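Local coordinates for protein flavodoxin-like domain (Synechococcus elongatus PCC 6301, PDB 3HLY) that probably binds a flavin mononucleotide and serves in electron transfer as part of a larger flavoprotein, as flavodoxin-like domains do, at residues P97-L102 with P116-D121; T28-E33 with Q140-A145; E44-V49 with L72-A77; D15-A20 with E125-Q130; N81-G86 with L108-A113. All coordinates share one frame; numbering follows the deposited sequence.

Interaction 1 of 5, residues P97-L102 with P116-D121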
# COMPACT_ATOMS: atom_id res chain seq x y z
N PRO A 97 8.91 -10.37 1.22
CA PRO A 97 8.80 -10.06 2.65
C PRO A 97 8.59 -8.56 2.90
O PRO A 97 9.18 -7.72 2.22
CB PRO A 97 10.14 -10.54 3.21
CG PRO A 97 10.61 -11.56 2.20
CD PRO A 97 10.22 -10.94 0.90
N ILE A 98 7.77 -8.23 3.89
CA ILE A 98 7.51 -6.83 4.22
C ILE A 98 8.81 -6.06 4.42
O ILE A 98 9.01 -4.99 3.85
CB ILE A 98 6.64 -6.71 5.52
CG1 ILE A 98 5.16 -6.69 5.15
CG2 ILE A 98 7.02 -5.46 6.31
CD1 ILE A 98 4.25 -6.60 6.34
N ASP A 99 9.71 -6.63 5.21
CA ASP A 99 10.99 -6.02 5.53
C ASP A 99 11.79 -5.57 4.30
O ASP A 99 12.39 -4.49 4.30
CB ASP A 99 11.82 -7.00 6.36
CG ASP A 99 11.01 -7.63 7.48
OD1 ASP A 99 11.26 -7.30 8.66
OD2 ASP A 99 10.11 -8.46 7.19
N ALA A 100 11.80 -6.39 3.25
CA ALA A 100 12.52 -6.07 2.02
C ALA A 100 11.98 -4.80 1.37
O ALA A 100 12.76 -3.91 0.99
CB ALA A 100 12.44 -7.25 1.04
N LEU A 101 10.66 -4.71 1.23
CA LEU A 101 10.03 -3.54 0.64
C LEU A 101 10.30 -2.34 1.52
O LEU A 101 10.67 -1.28 1.03
CB LEU A 101 8.51 -3.72 0.53
CG LEU A 101 7.93 -4.65 -0.53
CD1 LEU A 101 8.36 -4.18 -1.91
CD2 LEU A 101 8.41 -6.07 -0.27
N LEU A 102 10.12 -2.52 2.82
CA LEU A 102 10.32 -1.43 3.77
C LEU A 102 11.73 -0.84 3.67
O LEU A 102 11.89 0.38 3.77
CB LEU A 102 10.05 -1.92 5.20
CG LEU A 102 10.21 -0.89 6.33
CD1 LEU A 102 9.24 0.27 6.13
CD2 LEU A 102 9.97 -1.56 7.67
N PRO A 116 3.88 -1.64 9.94
CA PRO A 116 3.57 -2.68 8.95
C PRO A 116 2.50 -3.66 9.47
O PRO A 116 2.57 -4.10 10.61
CB PRO A 116 4.92 -3.34 8.73
CG PRO A 116 5.88 -2.16 8.84
CD PRO A 116 5.33 -1.44 10.07
N ILE A 117 1.52 -3.99 8.63
CA ILE A 117 0.48 -4.92 9.05
C ILE A 117 0.88 -6.34 8.66
O ILE A 117 0.67 -6.77 7.53
CB ILE A 117 -0.86 -4.57 8.40
CG1 ILE A 117 -1.29 -3.17 8.85
CG2 ILE A 117 -1.91 -5.61 8.78
CD1 ILE A 117 -2.40 -2.57 7.98
N ARG A 118 1.44 -7.07 9.62
CA ARG A 118 1.91 -8.43 9.40
C ARG A 118 0.87 -9.54 9.60
O ARG A 118 0.50 -9.86 10.72
CB ARG A 118 3.10 -8.69 10.32
CG ARG A 118 4.17 -7.60 10.22
CD ARG A 118 5.35 -7.85 11.14
NE ARG A 118 6.30 -6.74 11.07
CZ ARG A 118 7.29 -6.64 10.19
NH1 ARG A 118 8.09 -5.58 10.21
NH2 ARG A 118 7.51 -7.60 9.31
N VAL A 119 0.40 -10.12 8.50
CA VAL A 119 -0.57 -11.20 8.59
C VAL A 119 0.12 -12.53 8.32
O VAL A 119 0.70 -12.74 7.25
CB VAL A 119 -1.74 -10.99 7.60
CG1 VAL A 119 -2.41 -9.65 7.87
CG2 VAL A 119 -1.24 -11.04 6.18
N LYS A 120 0.08 -13.43 9.30
CA LYS A 120 0.72 -14.74 9.19
C LYS A 120 -0.31 -15.84 9.36
O LYS A 120 -0.04 -16.86 10.01
CB LYS A 120 1.82 -14.87 10.25
N ASP A 121 -1.48 -15.63 8.79
CA ASP A 121 -2.58 -16.59 8.86
C ASP A 121 -3.81 -15.95 8.23
O ASP A 121 -3.78 -14.80 7.81
CB ASP A 121 -2.86 -16.97 10.30

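Interaction 2 of 5, residues T28-E33 with Q140-A145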
# COMPACT_ATOMS: atom_id res chain seq x y z
N THR A 28 -11.78 9.52 7.37
CA THR A 28 -11.10 10.71 7.84
C THR A 28 -11.15 11.82 6.83
O THR A 28 -10.66 12.91 7.10
CB THR A 28 -9.62 10.47 8.12
OG1 THR A 28 -8.91 10.42 6.88
CG2 THR A 28 -9.42 9.18 8.90
N GLY A 29 -11.70 11.53 5.64
CA GLY A 29 -11.79 12.57 4.63
C GLY A 29 -10.65 12.60 3.64
O GLY A 29 -10.55 13.53 2.84
N VAL A 30 -9.77 11.61 3.67
CA VAL A 30 -8.67 11.58 2.70
C VAL A 30 -9.20 10.94 1.42
O VAL A 30 -10.04 10.05 1.48
CB VAL A 30 -7.50 10.73 3.22
CG1 VAL A 30 -6.47 10.55 2.12
CG2 VAL A 30 -6.88 11.41 4.44
N ALA A 31 -8.72 11.40 0.26
CA ALA A 31 -9.15 10.84 -1.02
C ALA A 31 -8.27 9.63 -1.33
O ALA A 31 -7.06 9.76 -1.46
CB ALA A 31 -9.01 11.86 -2.15
N VAL A 32 -8.88 8.46 -1.46
CA VAL A 32 -8.11 7.26 -1.73
C VAL A 32 -8.13 6.82 -3.19
O VAL A 32 -9.20 6.70 -3.80
CB VAL A 32 -8.63 6.10 -0.88
CG1 VAL A 32 -7.80 4.86 -1.14
CG2 VAL A 32 -8.59 6.52 0.58
N GLU A 33 -6.96 6.59 -3.74
CA GLU A 33 -6.89 6.15 -5.12
C GLU A 33 -6.40 4.71 -5.17
O GLU A 33 -5.26 4.42 -4.80
CB GLU A 33 -5.99 7.09 -5.93
CG GLU A 33 -5.92 6.79 -7.41
CD GLU A 33 -5.49 8.00 -8.22
OE1 GLU A 33 -4.45 8.61 -7.89
OE2 GLU A 33 -6.19 8.33 -9.20
N GLN A 140 -5.78 10.64 9.84
CA GLN A 140 -5.72 11.71 10.81
C GLN A 140 -4.35 12.37 10.79
O GLN A 140 -4.27 13.60 10.95
CB GLN A 140 -6.09 11.17 12.20
CG GLN A 140 -7.55 10.78 12.27
CD GLN A 140 -7.97 10.27 13.62
OE1 GLN A 140 -7.45 9.28 14.12
NE2 GLN A 140 -8.95 10.94 14.22
N TRP A 141 -3.27 11.61 10.57
CA TRP A 141 -1.94 12.22 10.53
C TRP A 141 -1.82 13.18 9.36
O TRP A 141 -1.09 14.18 9.43
CB TRP A 141 -0.82 11.16 10.44
CG TRP A 141 -0.46 10.53 11.77
CD1 TRP A 141 -0.63 9.22 12.13
CD2 TRP A 141 0.08 11.19 12.92
NE1 TRP A 141 -0.23 9.03 13.44
CE2 TRP A 141 0.21 10.23 13.94
CE3 TRP A 141 0.47 12.51 13.19
CZ2 TRP A 141 0.72 10.54 15.22
CZ3 TRP A 141 0.97 12.83 14.46
CH2 TRP A 141 1.09 11.84 15.45
N LEU A 142 -2.53 12.89 8.27
CA LEU A 142 -2.50 13.74 7.08
C LEU A 142 -3.46 14.91 7.25
O LEU A 142 -3.12 16.05 6.94
CB LEU A 142 -2.86 12.94 5.84
CG LEU A 142 -1.94 11.76 5.53
CD1 LEU A 142 -2.64 10.81 4.58
CD2 LEU A 142 -0.62 12.26 4.95
N THR A 143 -4.66 14.63 7.75
CA THR A 143 -5.67 15.66 7.98
C THR A 143 -5.18 16.75 8.94
O THR A 143 -5.70 17.87 8.94
CB THR A 143 -6.97 15.08 8.58
OG1 THR A 143 -7.50 14.08 7.71
CG2 THR A 143 -8.02 16.17 8.75
N ARG A 144 -4.18 16.42 9.76
CA ARG A 144 -3.63 17.37 10.72
C ARG A 144 -2.37 18.08 10.21
O ARG A 144 -2.04 19.16 10.68
CB ARG A 144 -3.33 16.66 12.04
CG ARG A 144 -4.58 16.40 12.89
CD ARG A 144 -4.30 15.38 13.97
NE ARG A 144 -5.44 15.21 14.87
CZ ARG A 144 -5.76 16.06 15.84
NH1 ARG A 144 -5.04 17.15 16.04
NH2 ARG A 144 -6.80 15.81 16.63
N ALA A 145 -1.68 17.46 9.25
CA ALA A 145 -0.48 18.06 8.69
C ALA A 145 -0.87 18.99 7.54
O ALA A 145 -0.17 19.09 6.52
CB ALA A 145 0.47 16.98 8.19

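Interaction 3 of 5, residues E44-V49 with L72-A77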
# COMPACT_ATOMS: atom_id res chain seq x y z
N GLU A 44 -0.18 6.69 -15.88
CA GLU A 44 -1.03 7.33 -14.89
C GLU A 44 -0.54 6.96 -13.49
O GLU A 44 -0.53 7.80 -12.59
CB GLU A 44 -2.48 6.90 -15.08
CG GLU A 44 -2.69 5.41 -15.20
CD GLU A 44 -4.14 5.05 -15.49
OE1 GLU A 44 -4.45 3.85 -15.63
OE2 GLU A 44 -4.96 5.99 -15.58
N LEU A 45 -0.12 5.70 -13.33
CA LEU A 45 0.40 5.23 -12.05
C LEU A 45 1.45 6.23 -11.60
O LEU A 45 1.43 6.68 -10.45
CB LEU A 45 1.01 3.84 -12.22
CG LEU A 45 1.63 3.15 -10.99
CD1 LEU A 45 0.56 2.89 -9.94
CD2 LEU A 45 2.27 1.85 -11.42
N ILE A 46 2.34 6.61 -12.51
CA ILE A 46 3.41 7.56 -12.22
C ILE A 46 2.89 8.87 -11.61
O ILE A 46 3.38 9.33 -10.57
CB ILE A 46 4.21 7.91 -13.49
CG1 ILE A 46 4.90 6.66 -14.03
CG2 ILE A 46 5.25 8.98 -13.18
CD1 ILE A 46 5.66 6.88 -15.32
N GLU A 47 1.92 9.49 -12.27
CA GLU A 47 1.38 10.74 -11.78
C GLU A 47 0.66 10.49 -10.45
O GLU A 47 0.76 11.29 -9.52
CB GLU A 47 0.43 11.36 -12.82
CG GLU A 47 1.17 11.88 -14.07
CD GLU A 47 0.24 12.48 -15.12
OE1 GLU A 47 -0.62 11.74 -15.66
OE2 GLU A 47 0.37 13.69 -15.42
N ALA A 48 -0.05 9.37 -10.38
CA ALA A 48 -0.76 9.00 -9.17
C ALA A 48 0.21 8.89 -7.98
O ALA A 48 -0.09 9.36 -6.90
CB ALA A 48 -1.47 7.67 -9.37
N VAL A 49 1.36 8.28 -8.20
CA VAL A 49 2.33 8.13 -7.12
C VAL A 49 3.01 9.44 -6.71
O VAL A 49 3.05 9.76 -5.53
CB VAL A 49 3.41 7.08 -7.49
CG1 VAL A 49 4.39 6.89 -6.34
CG2 VAL A 49 2.76 5.78 -7.84
N LEU A 72 5.43 -2.43 -10.12
CA LEU A 72 6.22 -2.32 -8.90
C LEU A 72 7.39 -1.37 -9.11
O LEU A 72 7.58 -0.44 -8.33
CB LEU A 72 6.72 -3.70 -8.48
CG LEU A 72 6.81 -3.97 -6.98
CD1 LEU A 72 5.40 -3.97 -6.38
CD2 LEU A 72 7.49 -5.31 -6.73
N SER A 73 8.16 -1.61 -10.17
CA SER A 73 9.32 -0.77 -10.48
C SER A 73 8.92 0.69 -10.69
O SER A 73 9.66 1.61 -10.34
CB SER A 73 10.02 -1.27 -11.74
OG SER A 73 10.58 -2.56 -11.54
N THR A 74 7.73 0.90 -11.25
CA THR A 74 7.26 2.25 -11.49
C THR A 74 6.96 3.00 -10.20
O THR A 74 7.09 4.23 -10.14
CB THR A 74 6.00 2.23 -12.38
OG1 THR A 74 6.27 1.51 -13.59
CG2 THR A 74 5.59 3.65 -12.72
N ILE A 75 6.53 2.28 -9.16
CA ILE A 75 6.24 2.91 -7.87
C ILE A 75 7.58 3.32 -7.24
O ILE A 75 7.74 4.46 -6.82
CB ILE A 75 5.48 1.92 -6.93
CG1 ILE A 75 4.08 1.65 -7.51
CG2 ILE A 75 5.39 2.49 -5.51
CD1 ILE A 75 3.30 0.57 -6.79
N PHE A 76 8.53 2.39 -7.21
CA PHE A 76 9.84 2.68 -6.63
C PHE A 76 10.50 3.85 -7.35
O PHE A 76 11.07 4.74 -6.72
CB PHE A 76 10.73 1.44 -6.71
CG PHE A 76 10.40 0.40 -5.67
CD1 PHE A 76 10.28 -0.94 -6.02
CD2 PHE A 76 10.23 0.76 -4.34
CE1 PHE A 76 9.97 -1.90 -5.06
CE2 PHE A 76 9.93 -0.20 -3.37
CZ PHE A 76 9.80 -1.53 -3.73
N ALA A 77 10.40 3.84 -8.67
CA ALA A 77 10.98 4.91 -9.46
C ALA A 77 10.33 6.26 -9.13
O ALA A 77 11.02 7.27 -9.08
CB ALA A 77 10.81 4.60 -10.96

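Interaction 4 of 5, residues D15-A20 with E125-Q130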
# COMPACT_ATOMS: atom_id res chain seq x y z
N ASP A 15 -7.52 -7.77 -1.83
CA ASP A 15 -8.75 -6.98 -2.00
C ASP A 15 -9.31 -6.55 -0.65
O ASP A 15 -9.60 -5.37 -0.41
CB ASP A 15 -9.84 -7.80 -2.71
CG ASP A 15 -9.48 -8.17 -4.13
OD1 ASP A 15 -9.29 -7.26 -4.97
OD2 ASP A 15 -9.42 -9.38 -4.42
N ARG A 16 -9.46 -7.54 0.23
CA ARG A 16 -10.04 -7.36 1.54
C ARG A 16 -9.22 -6.57 2.56
O ARG A 16 -9.77 -5.78 3.32
CB ARG A 16 -10.36 -8.75 2.10
CG ARG A 16 -11.61 -8.81 2.92
CD ARG A 16 -12.18 -10.20 2.85
NE ARG A 16 -12.59 -10.58 1.50
CZ ARG A 16 -13.09 -11.77 1.18
NH1 ARG A 16 -13.23 -12.70 2.11
NH2 ARG A 16 -13.45 -12.02 -0.07
N LEU A 17 -7.92 -6.78 2.59
CA LEU A 17 -7.10 -6.03 3.51
C LEU A 17 -7.02 -4.59 2.98
O LEU A 17 -7.17 -3.63 3.73
CB LEU A 17 -5.70 -6.63 3.58
CG LEU A 17 -5.65 -8.09 4.04
CD1 LEU A 17 -4.40 -8.76 3.49
CD2 LEU A 17 -5.69 -8.13 5.53
N SER A 18 -6.81 -4.46 1.67
CA SER A 18 -6.71 -3.13 1.07
C SER A 18 -8.01 -2.33 1.22
O SER A 18 -7.96 -1.12 1.44
CB SER A 18 -6.28 -3.25 -0.41
OG SER A 18 -7.29 -3.79 -1.25
N GLN A 19 -9.16 -3.00 1.14
CA GLN A 19 -10.45 -2.32 1.30
C GLN A 19 -10.65 -1.84 2.73
O GLN A 19 -11.20 -0.76 2.97
CB GLN A 19 -11.60 -3.25 0.92
CG GLN A 19 -11.92 -3.29 -0.55
CD GLN A 19 -12.89 -4.42 -0.90
OE1 GLN A 19 -13.63 -4.91 -0.04
NE2 GLN A 19 -12.88 -4.83 -2.16
N ALA A 20 -10.23 -2.66 3.69
CA ALA A 20 -10.34 -2.35 5.11
C ALA A 20 -9.48 -1.11 5.41
O ALA A 20 -9.91 -0.21 6.13
CB ALA A 20 -9.86 -3.53 5.93
N GLU A 125 -11.29 -10.97 11.92
CA GLU A 125 -11.92 -9.67 12.10
C GLU A 125 -10.92 -8.75 12.79
O GLU A 125 -10.87 -7.55 12.52
CB GLU A 125 -13.19 -9.80 12.94
CG GLU A 125 -14.32 -10.55 12.23
CD GLU A 125 -14.85 -9.81 11.01
OE1 GLU A 125 -15.70 -10.39 10.30
OE2 GLU A 125 -14.43 -8.66 10.76
N ALA A 126 -10.13 -9.33 13.68
CA ALA A 126 -9.12 -8.58 14.42
C ALA A 126 -8.16 -7.90 13.44
O ALA A 126 -7.91 -6.70 13.54
CB ALA A 126 -8.35 -9.52 15.33
N ILE A 127 -7.64 -8.67 12.50
CA ILE A 127 -6.73 -8.14 11.50
C ILE A 127 -7.39 -7.04 10.66
O ILE A 127 -6.76 -6.03 10.34
CB ILE A 127 -6.25 -9.25 10.54
CG1 ILE A 127 -5.33 -10.23 11.28
CG2 ILE A 127 -5.52 -8.63 9.34
CD1 ILE A 127 -4.00 -9.64 11.65
N TYR A 128 -8.65 -7.24 10.30
CA TYR A 128 -9.36 -6.25 9.49
C TYR A 128 -9.60 -4.98 10.28
O TYR A 128 -9.64 -3.89 9.70
CB TYR A 128 -10.69 -6.81 8.98
CG TYR A 128 -10.50 -7.87 7.93
CD1 TYR A 128 -9.71 -7.63 6.81
CD2 TYR A 128 -11.11 -9.12 8.05
CE1 TYR A 128 -9.51 -8.61 5.85
CE2 TYR A 128 -10.92 -10.11 7.09
CZ TYR A 128 -10.12 -9.85 6.00
OH TYR A 128 -9.89 -10.82 5.06
N GLN A 129 -9.76 -5.11 11.59
CA GLN A 129 -9.96 -3.94 12.44
C GLN A 129 -8.66 -3.15 12.49
O GLN A 129 -8.68 -1.92 12.50
CB GLN A 129 -10.35 -4.35 13.87
CG GLN A 129 -10.60 -3.16 14.80
CD GLN A 129 -11.74 -2.26 14.32
OE1 GLN A 129 -12.89 -2.68 14.24
NE2 GLN A 129 -11.41 -1.01 14.00
N GLN A 130 -7.54 -3.86 12.52
CA GLN A 130 -6.23 -3.23 12.55
C GLN A 130 -5.95 -2.49 11.22
O GLN A 130 -5.34 -1.42 11.21
CB GLN A 130 -5.15 -4.28 12.83
CG GLN A 130 -3.75 -3.69 12.97
CD GLN A 130 -2.71 -4.76 13.18
OE1 GLN A 130 -3.03 -5.96 13.19
NE2 GLN A 130 -1.45 -4.35 13.34

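Interaction 5 of 5, residues N81-G86 with L108-A113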
# COMPACT_ATOMS: atom_id res chain seq x y z
N ASN A 81 11.08 11.13 -1.01
CA ASN A 81 11.23 11.46 0.41
C ASN A 81 10.21 12.27 1.18
O ASN A 81 10.37 12.43 2.38
CB ASN A 81 12.60 12.10 0.64
CG ASN A 81 12.78 13.40 -0.14
OD1 ASN A 81 11.95 14.31 -0.07
ND2 ASN A 81 13.88 13.50 -0.87
N LYS A 82 9.18 12.80 0.54
CA LYS A 82 8.21 13.60 1.28
C LYS A 82 6.93 12.83 1.63
O LYS A 82 5.97 13.40 2.15
CB LYS A 82 7.86 14.83 0.48
N GLN A 83 6.93 11.52 1.37
CA GLN A 83 5.73 10.73 1.62
C GLN A 83 5.87 9.54 2.57
O GLN A 83 6.98 9.13 2.93
CB GLN A 83 5.16 10.28 0.27
CG GLN A 83 6.14 9.54 -0.64
CD GLN A 83 5.74 9.61 -2.11
OE1 GLN A 83 6.33 8.94 -2.96
NE2 GLN A 83 4.74 10.43 -2.42
N ALA A 84 4.72 9.00 2.98
CA ALA A 84 4.67 7.86 3.90
C ALA A 84 4.37 6.56 3.14
O ALA A 84 3.69 6.57 2.12
CB ALA A 84 3.62 8.09 4.96
N ILE A 85 4.86 5.45 3.67
CA ILE A 85 4.64 4.15 3.08
C ILE A 85 3.94 3.24 4.10
O ILE A 85 4.41 3.08 5.23
CB ILE A 85 5.98 3.48 2.67
CG1 ILE A 85 5.72 2.07 2.14
CG2 ILE A 85 6.95 3.44 3.84
CD1 ILE A 85 4.94 2.06 0.85
N GLY A 86 2.80 2.71 3.70
CA GLY A 86 2.06 1.80 4.55
C GLY A 86 2.17 0.44 3.89
O GLY A 86 1.78 0.29 2.73
N LEU A 108 14.70 5.47 0.01
CA LEU A 108 14.30 6.54 -0.90
C LEU A 108 13.94 7.73 -0.06
O LEU A 108 13.61 8.80 -0.58
CB LEU A 108 13.09 6.14 -1.74
CG LEU A 108 13.27 5.10 -2.83
CD1 LEU A 108 11.93 4.79 -3.46
CD2 LEU A 108 14.25 5.61 -3.88
N GLY A 109 13.97 7.54 1.26
CA GLY A 109 13.64 8.60 2.19
C GLY A 109 12.21 8.64 2.70
O GLY A 109 11.78 9.66 3.24
N LEU A 110 11.46 7.56 2.55
CA LEU A 110 10.08 7.58 3.04
C LEU A 110 9.98 7.12 4.50
O LEU A 110 10.79 6.32 4.95
CB LEU A 110 9.19 6.67 2.19
CG LEU A 110 8.80 7.07 0.76
CD1 LEU A 110 9.88 6.65 -0.23
CD2 LEU A 110 7.48 6.37 0.39
N HIS A 111 9.01 7.65 5.24
CA HIS A 111 8.81 7.18 6.61
C HIS A 111 7.58 6.26 6.56
O HIS A 111 6.87 6.21 5.55
CB HIS A 111 8.63 8.35 7.59
CG HIS A 111 7.47 9.24 7.30
ND1 HIS A 111 6.43 9.42 8.20
CD2 HIS A 111 7.20 10.05 6.26
CE1 HIS A 111 5.59 10.31 7.72
NE2 HIS A 111 6.03 10.71 6.54
N THR A 112 7.32 5.50 7.63
CA THR A 112 6.17 4.59 7.62
C THR A 112 4.86 5.34 7.83
O THR A 112 4.80 6.28 8.62
CB THR A 112 6.27 3.52 8.73
OG1 THR A 112 6.35 4.17 10.00
CG2 THR A 112 7.48 2.64 8.52
N ALA A 113 3.80 4.94 7.14
CA ALA A 113 2.53 5.63 7.31
C ALA A 113 1.82 5.10 8.57
O ALA A 113 0.98 5.79 9.15
CB ALA A 113 1.66 5.45 6.08

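Interaction 1 of 5, residues P97-L102 with P116-D121
I98, in the first turn of helix 98-107, meets P116 and R118 of the loop that leads to helix 125-144. I98 CB lies 4.0 Å from R118 NH2. Two branches then part. I98 CG2 meets two neighbours, P116 CB at 3.8 Å and R118 NH2 at 3.7 Å, and approaches the guanidinium obliquely. CG1 runs on extended, with chi2 at 179°. This carries I98 CD1 out to the backbone of the loop, where it stops 3.8 Å from I117 O and 4.0 Å from R118 CG. The arginine chain is straight from CG to NE, so its guanidinium passes beside I98 and reaches the next helix residue. There D99 OD2 meets R118 NH2 at 3.5 Å, at the guanidinium edge. This is a salt bridge with a weak hydrogen bond, and the two planes are 38° apart. Shortening I98 to an alanine is likely to leave P116 CB and the aliphatic part of R118 without their apolar partner and let the arginine turn more freely. Further along the helix, L102 CD2 touches P116 CG more loosely. Behind the loop, I117 bonds through its backbone to L87 and D89, and its side chain turns to helix 125-144. The arrangement belongs to the flavodoxin-like alpha/beta fold: a helix start packed on the connection that follows the last sheet strand.

Interaction 2 of 5, residues T28-E33 with Q140-A145
T28 and Q140 cross obliquely, and so do T28 and T143. T28 stands at the end of helix 14-27 and the other two lie in the last turns of helix 125-144. The two branches of T28 have different tasks. With chi1 at 76°, T28 CG2 lies beside the backbone N and faces the second helix, 4.0 Å from Q140 N and 4.2 Å from Q140 CG. OG1 is held by its own helix through a hydrogen bond with L25 O. T28 OG1 comes no nearer than 4.0 Å to T143 OG1. In T143 the hydroxyl lies beside the backbone N. T143 OG1 is 3.4 Å from T28 O, but its hydrogen bond is made with G139 O, one turn back. V30, just past the turn, points toward the helix. V30 CG2 meets L142 CD1 at 4.3 Å and T143 OG1 at a similar distance. G29 lies between T28 and V30 and closes the helix in a Schellman motif with positive phi. That turn lets the chain leave helix 14-27 and enter strand 32-36. L142 and V30 both also touch V3 of the neighbouring strand 3-7, which ties the contact to the sheet. The two threonine hydroxyls are thus satisfied within their own helices. What joins the segments is van der Waals contact of methyl and methylene groups near the surface, without a polar link between them.

Interaction 3 of 5, residues E44-V49 with L72-A77
Two neighbouring helices of the flavodoxin-like alpha/beta sandwich meet here. Helix 42-51 and helix 66-78 lie against the parallel sheet, and strand 54-58 comes between them in the chain. The short segments run in the same general sense, crossing at -36° with their axes 9.3 Å apart at closest approach. T74 is the side chain at the middle of the contact. Its CB and CG2 face helix 42-51. CG2, anti to the backbone N, points to that helix, while OG1 bonds to T70 O in its own helix. L45 reaches over from the other helix with CG likewise anti to its N, chi1 180°. That torsion puts L45 CD2 3.9 Å from T74 CB and 4.3 Å from I75 CG1. On the more exposed edge I46 meets T74 at about a right angle. One turn after L45, V49 meets I75. V49 CG2 faces I75 CG1 at 4.3 Å, and V49 CG1 lies near I75 O. Both residues also reach the sheet, V49 touching I55 and I75 touching L57 of strand 54-58. L45 touches V35 of strand 32-36. The buried side of the contact is therefore continuous with the core under the helices. On the other face of helix 66-78, F76 turns to helix 98-107 and its ring meets that of F105. The shortest approach between the two segments is at the exposed edge, where I46 CG1 comes within 3.4 Å of T74 CG2.

Interaction 4 of 5, residues D15-A20 with E125-Q130
Y128 lays its ring along helix 14-27, against R16, L17 and A20. The inner side is apolar and buried. L17 CD2 touches both I127 CG2 (3.8 Å) and Y128 CE1 (3.9 Å). The L17 and Y128 side chains cross at about a right angle. A20 has only a methyl to offer. This lets the backbones come close, with A20 CB 3.8 Å from Y128 O and 4.2 Å from Y128 CD1. The two helices belong to the layer on one side of the flavodoxin-like sheet, as the first and last helices of the fold, and their short axes stand 44° apart. L17 and A20 both continue onto C131 of helix 125-144, and L17 also touches F88 of strand 84-88. The aliphatic chain of R16 lies close on the far end of the ring as well. R16 CD is 3.2 Å from Y128 OH, and R16 CG is 3.6 Å from Y128 CZ. Only the end of this exposed arginine is looser. A bend at chi3 (-63°) leads its guanidinium away, the plane 42° from that of the ring. Without the ring, as with a serine here, a gap would probably open beside L17 and A20, and the R16 chain would lose its support.

Interaction 5 of 5, residues N81-G86 with L108-A113
A84 and I85 pair with H111 and T112 as parallel strands. Two backbone bonds make the join firm. I85 N gives to H111 O at 2.9 Å. A113 N gives to I85 O at 2.7 Å. A third, from H111 N to Q83 O, is weak at 3.4 Å. Side chains close over this ladder on both faces. On one, the A84 methyl lies over a face of the H111 ring in a CH-pi contact, 4.1 Å from A84 CB to the ring centroid. The ring is brought back over A84 because H111 CG stands between the backbone N and the carbonyl carbon, chi1 60°. The same A84 CB meets A113 CB at 3.5 Å. On the other face, Q83 and L110 lie side by side, with Q83 CG 3.6 Å from L110 CD2. I85 CB also rests on L110 CD2. Further out, Q83 OE1 bonds to H80 N, F105 of helix 98-107 covers I85 and L110, and strand 54-58 pairs with A84 and G86. G109 ends the helix in a Schellman motif and starts the return to the sheet. This is the beta-alpha-beta crossover of strand 84-88, helix 98-107 and strand 111-112. The few edge-strand bonds are supplemented by apolar and CH-pi contacts, so the join rests on both backbone pairing and side-chain packing.

Overall arrangement
The five contacts lie in or around one parallel sheet of strand order 2-1-3-4-5. Interaction 5 joins its last two strands. Interaction 3 pairs helices 42-51 and 66-78, while interactions 2 and 4 both use helix 125-144, their centres 18 Å apart. Interactions 3 and 4 lie on opposite sides of the chain's centre, 24 Å between centres. Interaction 1 touches interactions 3, 4 and 5: L101 meets F76, V119 meets I127, and L102 meets T112. Along the chain, interaction 3 closes before interactions 5 and 1 open, and those two alternate. Interactions 2 and 4 span over a hundred residues and bring the last helix back to the first, closing the flavodoxin-like sandwich.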